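Local structure of B-agarase (4BQ2) at residues S294-G299 with A343-L348; H353-H358 with E374-Y379. The protein hydrolyses agarose as an exo-acting beta-agarase of glycoside hydrolase family 50. All coordinates share one frame; numbering follows the deposited sequence.

Contact 1 (S294-G299 with A343-L348)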
ATOM      1  N   SER A 294     -10.755  -5.378  -8.729  1.00 17.38           N
ATOM      2  CA  SER A 294     -11.205  -6.680  -8.240  1.00 19.99           C
ATOM      3  C   SER A 294     -11.013  -7.789  -9.262  1.00 20.77           C
ATOM      4  O   SER A 294     -11.443  -8.920  -9.023  1.00 21.13           O
ATOM      5  CB  SER A 294     -12.674  -6.627  -7.774  1.00 18.70           C
ATOM      6  OG  SER A 294     -13.581  -6.513  -8.872  1.00 18.11           O
ATOM      7  N   SER A 295     -10.411  -7.478 -10.410  1.00 20.28           N
ATOM      8  CA  SER A 295     -10.167  -8.515 -11.416  1.00 21.10           C
ATOM      9  C   SER A 295      -8.739  -9.037 -11.333  1.00 20.99           C
ATOM     10  O   SER A 295      -7.847  -8.325 -10.852  1.00 19.96           O
ATOM     11  CB  SER A 295     -10.486  -7.997 -12.828  1.00 22.28           C
ATOM     12  OG  SER A 295      -9.432  -7.167 -13.328  1.00 22.58           O
ATOM     13  N   THR A 296      -8.539 -10.281 -11.799  1.00 21.09           N
ATOM     14  CA  THR A 296      -7.240 -10.987 -11.768  1.00 22.40           C
ATOM     15  C   THR A 296      -6.944 -11.560 -13.155  1.00 24.00           C
ATOM     16  O   THR A 296      -7.880 -12.008 -13.825  1.00 23.52           O
ATOM     17  CB  THR A 296      -7.232 -12.104 -10.686  1.00 21.01           C
ATOM     18  OG1 THR A 296      -5.908 -12.635 -10.535  1.00 19.92           O
ATOM     19  CG2 THR A 296      -8.307 -13.240 -10.934  1.00 20.17           C
ATOM     20  N   MET A 297      -5.678 -11.511 -13.609  1.00 23.44           N
ATOM     21  CA  MET A 297      -5.358 -11.961 -14.970  1.00 24.80           C
ATOM     22  C   MET A 297      -5.640 -13.467 -15.147  1.00 23.19           C
ATOM     23  O   MET A 297      -5.169 -14.279 -14.346  1.00 22.83           O
ATOM     24  CB  MET A 297      -3.895 -11.626 -15.365  1.00 24.04           C
ATOM     25  CG  MET A 297      -3.524 -10.138 -15.460  1.00 24.01           C
ATOM     26  SD  MET A 297      -4.523  -9.157 -16.603  1.00 27.34           S
ATOM     27  CE  MET A 297      -3.368  -7.844 -16.973  1.00 28.81           C
ATOM     28  N   THR A 298      -6.422 -13.819 -16.174  1.00 22.44           N
ATOM     29  CA  THR A 298      -6.747 -15.229 -16.448  1.00 23.24           C
ATOM     30  C   THR A 298      -5.676 -16.012 -17.204  1.00 24.55           C
ATOM     31  O   THR A 298      -5.663 -17.261 -17.185  1.00 26.24           O
ATOM     32  CB  THR A 298      -8.052 -15.395 -17.241  1.00 23.92           C
ATOM     33  OG1 THR A 298      -7.896 -14.806 -18.533  1.00 25.36           O
ATOM     34  CG2 THR A 298      -9.248 -14.767 -16.511  1.00 25.37           C
ATOM     35  N   GLY A 299      -4.793 -15.291 -17.886  1.00 26.24           N
ATOM     36  CA  GLY A 299      -3.809 -15.917 -18.737  1.00 27.32           C
ATOM     37  C   GLY A 299      -4.244 -15.975 -20.188  1.00 29.07           C
ATOM     38  O   GLY A 299      -3.486 -16.461 -21.033  1.00 31.76           O
ATOM     39  N   ALA A 343      -3.810 -22.076 -15.689  1.00 24.87           N
ATOM     40  CA  ALA A 343      -3.927 -23.283 -14.868  1.00 24.41           C
ATOM     41  C   ALA A 343      -4.260 -22.995 -13.393  1.00 23.25           C
ATOM     42  O   ALA A 343      -4.576 -23.907 -12.634  1.00 21.31           O
ATOM     43  CB  ALA A 343      -2.669 -24.169 -14.985  1.00 23.75           C
ATOM     44  N   MET A 344      -4.180 -21.733 -12.971  1.00 22.98           N
ATOM     45  CA  MET A 344      -4.533 -21.414 -11.588  1.00 22.06           C
ATOM     46  C   MET A 344      -6.012 -21.526 -11.334  1.00 21.52           C
ATOM     47  O   MET A 344      -6.427 -21.622 -10.173  1.00 21.59           O
ATOM     48  CB  MET A 344      -4.108 -19.999 -11.197  1.00 21.83           C
ATOM     49  CG  MET A 344      -2.650 -19.701 -11.455  1.00 21.17           C
ATOM     50  SD  MET A 344      -2.350 -17.942 -11.164  1.00 23.07           S
ATOM     51  CE  MET A 344      -0.559 -18.064 -10.987  1.00 22.83           C
ATOM     52  N   PHE A 345      -6.811 -21.510 -12.405  1.00 21.97           N
ATOM     53  CA  PHE A 345      -8.278 -21.382 -12.251  1.00 23.56           C
ATOM     54  C   PHE A 345      -9.061 -22.657 -12.456  1.00 24.52           C
ATOM     55  O   PHE A 345      -9.012 -23.236 -13.555  1.00 24.64           O
ATOM     56  CB  PHE A 345      -8.828 -20.257 -13.141  1.00 22.72           C
ATOM     57  CG  PHE A 345      -8.151 -18.933 -12.889  1.00 24.67           C
ATOM     58  CD1 PHE A 345      -8.536 -18.133 -11.796  1.00 23.31           C
ATOM     59  CD2 PHE A 345      -7.100 -18.515 -13.695  1.00 23.23           C
ATOM     60  CE1 PHE A 345      -7.885 -16.922 -11.542  1.00 22.76           C
ATOM     61  CE2 PHE A 345      -6.446 -17.307 -13.439  1.00 24.82           C
ATOM     62  CZ  PHE A 345      -6.847 -16.512 -12.368  1.00 22.97           C
ATOM     63  N   ASN A 346      -9.803 -23.078 -11.423  1.00 22.77           N
ATOM     64  CA  ASN A 346     -10.574 -24.318 -11.535  1.00 24.16           C
ATOM     65  C   ASN A 346     -11.829 -24.096 -12.377  1.00 25.21           C
ATOM     66  O   ASN A 346     -12.359 -25.042 -12.965  1.00 22.65           O
ATOM     67  CB  ASN A 346     -10.974 -24.901 -10.175  1.00 23.92           C
ATOM     68  CG  ASN A 346      -9.844 -25.673  -9.493  1.00 24.98           C
ATOM     69  OD1 ASN A 346      -8.833 -25.985 -10.093  1.00 27.65           O
ATOM     70  ND2 ASN A 346     -10.020 -25.945  -8.225  1.00 26.64           N
ATOM     71  N   TRP A 347     -12.317 -22.854 -12.413  1.00 23.37           N
ATOM     72  CA  TRP A 347     -13.528 -22.550 -13.181  1.00 25.93           C
ATOM     73  C   TRP A 347     -13.476 -21.156 -13.748  1.00 26.31           C
ATOM     74  O   TRP A 347     -13.273 -20.190 -13.006  1.00 25.04           O
ATOM     75  CB  TRP A 347     -14.768 -22.674 -12.288  1.00 25.72           C
ATOM     76  CG  TRP A 347     -16.082 -22.295 -12.966  1.00 27.95           C
ATOM     77  CD1 TRP A 347     -16.891 -23.129 -13.688  1.00 28.19           C
ATOM     78  CD2 TRP A 347     -16.737 -21.005 -12.965  1.00 27.36           C
ATOM     79  NE1 TRP A 347     -18.008 -22.448 -14.127  1.00 29.55           N
ATOM     80  CE2 TRP A 347     -17.937 -21.146 -13.702  1.00 29.82           C
ATOM     81  CE3 TRP A 347     -16.430 -19.752 -12.405  1.00 26.54           C
ATOM     82  CZ2 TRP A 347     -18.840 -20.075 -13.894  1.00 29.04           C
ATOM     83  CZ3 TRP A 347     -17.310 -18.696 -12.596  1.00 28.81           C
ATOM     84  CH2 TRP A 347     -18.506 -18.862 -13.335  1.00 29.35           C
ATOM     85  N   LEU A 348     -13.672 -21.047 -15.060  1.00 26.19           N
ATOM     86  CA  LEU A 348     -13.939 -19.751 -15.697  1.00 25.90           C
ATOM     87  C   LEU A 348     -15.123 -19.951 -16.651  1.00 27.02           C
ATOM     88  O   LEU A 348     -15.221 -21.000 -17.294  1.00 26.93           O
ATOM     89  CB  LEU A 348     -12.715 -19.228 -16.437  1.00 26.75           C
ATOM     90  CG  LEU A 348     -11.535 -18.741 -15.584  1.00 26.77           C
ATOM     91  CD1 LEU A 348     -10.336 -18.508 -16.484  1.00 27.36           C
ATOM     92  CD2 LEU A 348     -11.903 -17.464 -14.830  1.00 26.01           C
TER

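Contact 2 (H353-H358 with E374-Y379)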
ATOM      1  N   HIS A 353     -22.440 -18.262 -20.430  1.00 30.78           N
ATOM      2  CA  HIS A 353     -22.811 -18.400 -19.011  1.00 30.03           C
ATOM      3  C   HIS A 353     -23.387 -17.089 -18.469  1.00 28.78           C
ATOM      4  O   HIS A 353     -22.950 -16.015 -18.880  1.00 30.54           O
ATOM      5  CB  HIS A 353     -21.591 -18.805 -18.173  1.00 28.66           C
ATOM      6  CG  HIS A 353     -21.924 -19.366 -16.824  1.00 28.63           C
ATOM      7  ND1 HIS A 353     -22.070 -18.577 -15.696  1.00 24.70           N
ATOM      8  CD2 HIS A 353     -22.092 -20.646 -16.413  1.00 26.61           C
ATOM      9  CE1 HIS A 353     -22.322 -19.348 -14.654  1.00 24.03           C
ATOM     10  NE2 HIS A 353     -22.342 -20.605 -15.064  1.00 25.41           N
ATOM     11  N   PRO A 354     -24.358 -17.172 -17.547  1.00 28.32           N
ATOM     12  CA  PRO A 354     -24.863 -15.935 -16.944  1.00 28.37           C
ATOM     13  C   PRO A 354     -23.756 -15.104 -16.271  1.00 28.84           C
ATOM     14  O   PRO A 354     -23.868 -13.868 -16.247  1.00 28.39           O
ATOM     15  CB  PRO A 354     -25.884 -16.432 -15.917  1.00 30.10           C
ATOM     16  CG  PRO A 354     -26.332 -17.751 -16.446  1.00 30.82           C
ATOM     17  CD  PRO A 354     -25.116 -18.357 -17.085  1.00 29.71           C
ATOM     18  N   LEU A 355     -22.680 -15.747 -15.789  1.00 24.81           N
ATOM     19  CA  LEU A 355     -21.574 -14.989 -15.148  1.00 21.95           C
ATOM     20  C   LEU A 355     -20.452 -14.499 -16.081  1.00 22.70           C
ATOM     21  O   LEU A 355     -19.419 -13.994 -15.614  1.00 20.91           O
ATOM     22  CB  LEU A 355     -21.013 -15.720 -13.920  1.00 21.97           C
ATOM     23  CG  LEU A 355     -22.066 -16.048 -12.853  1.00 21.47           C
ATOM     24  CD1 LEU A 355     -21.505 -16.978 -11.784  1.00 20.63           C
ATOM     25  CD2 LEU A 355     -22.700 -14.816 -12.183  1.00 21.25           C
ATOM     26  N   ALA A 356     -20.662 -14.599 -17.399  1.00 22.33           N
ATOM     27  CA  ALA A 356     -19.636 -14.157 -18.349  1.00 24.78           C
ATOM     28  C   ALA A 356     -19.474 -12.635 -18.427  1.00 23.72           C
ATOM     29  O   ALA A 356     -18.458 -12.133 -18.913  1.00 25.36           O
ATOM     30  CB  ALA A 356     -19.862 -14.756 -19.737  1.00 27.04           C
ATOM     31  N   ASN A 357     -20.432 -11.881 -17.912  1.00 23.99           N
ATOM     32  CA  ASN A 357     -20.254 -10.427 -17.928  1.00 25.49           C
ATOM     33  C   ASN A 357     -19.212  -9.937 -16.896  1.00 25.71           C
ATOM     34  O   ASN A 357     -18.921  -8.739 -16.813  1.00 27.77           O
ATOM     35  CB  ASN A 357     -21.587  -9.705 -17.765  1.00 27.00           C
ATOM     36  CG  ASN A 357     -22.261 -10.037 -16.460  1.00 27.73           C
ATOM     37  OD1 ASN A 357     -22.668 -11.183 -16.218  1.00 28.09           O
ATOM     38  ND2 ASN A 357     -22.355  -9.040 -15.587  1.00 28.29           N
ATOM     39  N   HIS A 358     -18.634 -10.849 -16.123  1.00 24.43           N
ATOM     40  CA  HIS A 358     -17.704 -10.431 -15.087  1.00 24.54           C
ATOM     41  C   HIS A 358     -16.253 -10.511 -15.563  1.00 24.62           C
ATOM     42  O   HIS A 358     -15.324 -10.277 -14.794  1.00 25.90           O
ATOM     43  CB  HIS A 358     -17.996 -11.135 -13.745  1.00 22.77           C
ATOM     44  CG  HIS A 358     -19.409 -10.932 -13.273  1.00 22.23           C
ATOM     45  ND1 HIS A 358     -19.832  -9.766 -12.667  1.00 21.33           N
ATOM     46  CD2 HIS A 358     -20.505 -11.720 -13.370  1.00 21.94           C
ATOM     47  CE1 HIS A 358     -21.121  -9.854 -12.394  1.00 22.37           C
ATOM     48  NE2 HIS A 358     -21.555 -11.031 -12.811  1.00 21.91           N
ATOM     49  N   GLU A 374      -6.938 -10.588 -20.616  1.00 24.27           N
ATOM     50  CA  GLU A 374      -8.236 -10.858 -20.042  1.00 24.51           C
ATOM     51  C   GLU A 374      -8.075 -11.033 -18.523  1.00 22.38           C
ATOM     52  O   GLU A 374      -7.061 -11.557 -18.028  1.00 21.95           O
ATOM     53  CB  GLU A 374      -8.852 -12.095 -20.708  1.00 24.07           C
ATOM     54  CG  GLU A 374     -10.140 -12.599 -20.061  1.00 24.62           C
ATOM     55  CD  GLU A 374     -10.489 -14.007 -20.507  1.00 25.42           C
ATOM     56  OE1 GLU A 374     -10.006 -14.978 -19.864  1.00 25.84           O
ATOM     57  OE2 GLU A 374     -11.254 -14.137 -21.493  1.00 25.92           O
ATOM     58  N   ALA A 375      -9.052 -10.512 -17.785  1.00 21.73           N
ATOM     59  CA  ALA A 375      -9.093 -10.674 -16.343  1.00 20.28           C
ATOM     60  C   ALA A 375     -10.524 -11.078 -15.932  1.00 19.94           C
ATOM     61  O   ALA A 375     -11.459 -10.947 -16.732  1.00 21.92           O
ATOM     62  CB  ALA A 375      -8.617  -9.391 -15.661  1.00 20.25           C
ATOM     63  N   TYR A 376     -10.695 -11.638 -14.741  1.00 19.87           N
ATOM     64  CA  TYR A 376     -12.037 -11.974 -14.282  1.00 19.69           C
ATOM     65  C   TYR A 376     -12.208 -11.470 -12.865  1.00 18.87           C
ATOM     66  O   TYR A 376     -11.284 -11.565 -12.053  1.00 18.43           O
ATOM     67  CB  TYR A 376     -12.314 -13.491 -14.365  1.00 20.51           C
ATOM     68  CG  TYR A 376     -13.768 -13.890 -14.099  1.00 20.44           C
ATOM     69  CD1 TYR A 376     -14.726 -13.761 -15.100  1.00 21.79           C
ATOM     70  CD2 TYR A 376     -14.169 -14.387 -12.856  1.00 20.37           C
ATOM     71  CE1 TYR A 376     -16.051 -14.121 -14.891  1.00 21.45           C
ATOM     72  CE2 TYR A 376     -15.497 -14.744 -12.624  1.00 21.15           C
ATOM     73  CZ  TYR A 376     -16.433 -14.616 -13.665  1.00 21.76           C
ATOM     74  OH  TYR A 376     -17.764 -14.953 -13.488  1.00 20.99           O
ATOM     75  N   SER A 377     -13.370 -10.878 -12.592  1.00 18.47           N
ATOM     76  CA  SER A 377     -13.705 -10.425 -11.246  1.00 17.80           C
ATOM     77  C   SER A 377     -14.645 -11.412 -10.562  1.00 17.87           C
ATOM     78  O   SER A 377     -15.869 -11.386 -10.778  1.00 18.82           O
ATOM     79  CB  SER A 377     -14.334  -9.011 -11.264  1.00 18.71           C
ATOM     80  OG  SER A 377     -14.675  -8.669  -9.920  1.00 17.76           O
ATOM     81  N   PHE A 378     -14.074 -12.283  -9.739  1.00 17.85           N
ATOM     82  CA  PHE A 378     -14.870 -13.203  -8.938  1.00 18.67           C
ATOM     83  C   PHE A 378     -15.787 -12.458  -7.945  1.00 17.55           C
ATOM     84  O   PHE A 378     -16.942 -12.858  -7.737  1.00 17.17           O
ATOM     85  CB  PHE A 378     -13.972 -14.208  -8.227  1.00 19.12           C
ATOM     86  CG  PHE A 378     -13.381 -15.224  -9.160  1.00 20.54           C
ATOM     87  CD1 PHE A 378     -14.115 -16.363  -9.522  1.00 20.61           C
ATOM     88  CD2 PHE A 378     -12.103 -15.041  -9.692  1.00 21.14           C
ATOM     89  CE1 PHE A 378     -13.560 -17.297 -10.406  1.00 22.23           C
ATOM     90  CE2 PHE A 378     -11.555 -15.973 -10.564  1.00 21.66           C
ATOM     91  CZ  PHE A 378     -12.286 -17.091 -10.920  1.00 21.48           C
ATOM     92  N   TYR A 379     -15.279 -11.382  -7.354  1.00 15.39           N
ATOM     93  CA  TYR A 379     -16.111 -10.550  -6.449  1.00 16.05           C
ATOM     94  C   TYR A 379     -17.379 -10.054  -7.170  1.00 15.90           C
ATOM     95  O   TYR A 379     -18.494 -10.188  -6.661  1.00 17.09           O
ATOM     96  CB  TYR A 379     -15.289  -9.366  -5.879  1.00 16.19           C
ATOM     97  CG  TYR A 379     -16.040  -8.504  -4.884  1.00 16.64           C
ATOM     98  CD1 TYR A 379     -16.099  -8.845  -3.542  1.00 16.41           C
ATOM     99  CD2 TYR A 379     -16.691  -7.336  -5.292  1.00 17.37           C
ATOM    100  CE1 TYR A 379     -16.787  -8.060  -2.626  1.00 16.38           C
ATOM    101  CE2 TYR A 379     -17.387  -6.543  -4.382  1.00 18.20           C
ATOM    102  CZ  TYR A 379     -17.432  -6.919  -3.052  1.00 17.81           C
ATOM    103  OH  TYR A 379     -18.118  -6.133  -2.156  1.00 18.39           O
TER

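Contact 1 (S294-G299 with A343-L348)
The ring of F345 points its far end at the backbone of strand 296-301, where the carbonyl oxygen of M297 lies close to the ring plane at the edge. Two ring carbons share this approach, the tight end of the contact, M297 O standing 3.4 Å from F345 CE2 and equally near F345 CZ; R341 gives the same oxygen a hydrogen bond from outside the contact. The T296 methyl CG2, 3.8 Å from F345 CE1, and T298 CA, 3.7 Å from F345 CE2, both approach obliquely from the same side of the ring plane. M344 CB lies over the rim of the other face, 4.1 Å above the plane. T296 holds OG1 anti to its backbone N (chi1 -171°), which puts the hydroxyl within hydrogen-bonding range of G708 and T707 and turns CG2 to the phenyl ring. The looser part brings few atoms of L348: its CD1 is 3.9 Å from T298 CG2, its CD2 only 4.1 Å, and L348 buries 29 Å² here against 72 Å² for F345. It is purely apolar, since T298 OG1 turns elsewhere, to E374. Both F345 and L348 remain partly exposed, and the loop at A343 and N346 is open to solvent, whereas T296, M297 and T298 are buried. No hydrogen bond joins the segments, and even the nearest alpha carbons, T298 CA and F345 CA, are 7.6 Å apart. F378 and T707 also pack on F345. The geometry is that of a loop aromatic packed against a small four-stranded antiparallel sheet, an excursion between strand 280-287 and the later strands of the catalytic module, probably the (beta/alpha)8 barrel expected of this family.

Contact 2 (H353-H358 with E374-Y379)
Two donors grip the carbonyl oxygen of L355, coming from opposite faces of its plane. H358 N closes the turn on it at 3.3 Å, and the phenol of Y376 donates across the contact, Y376 OH to L355 O 2.9 Å, from 35° above the carbonyl plane. The phenol reaches that far because Y376 CG is anti to the backbone N (chi1 -171°), which carries its end toward the 353-358 segment; L355 CB then lies 3.4 Å from Y376 OH. H358 CB packs at the phenol end of the ring, 3.7 Å from Y376 CE1. A second bond fixes the backbones: S377 N to H358 O, 3.0 Å and almost straight at 175°. Inside the turn, L355 N donates to H353 ND1 at 2.9 Å, tilted a little from the imidazole plane. The other imidazole, that of H358, is bonded by NE2 to E384 and by ND1 to S380, both of helix 378-387. S377 is the N-cap of that helix, its OG receiving S380 N and also pairing with S294 OG. The 3-10 turn 356-358 therefore lies where strand 373-376 passes into helix 378-387, just ahead of edge strand 359-362.

How the contacts relate
Each contact has one segment on the same antiparallel sheet, where strands 296-301 and 373-376 are neighbours; the centres are about 10 Å apart. Two short polar pairs, both probable hydrogen bonds, tie them together: T298 OG1 to E374 OE1 at 2.5 Å, and S294 OG to S377 OG at 2.6 Å. Between these, A375 CB packs 3.3 Å from T296 O. The loop segments 343-348 and 353-358 also meet, through an edge-to-face pair of W347 and H353. In sequence the contacts follow each other, contact 1 closing before contact 2 opens. Neither includes a residue of the calcium site (D7, E9, S37, K38, D185), which belongs to the N-terminal carbohydrate-binding-like region.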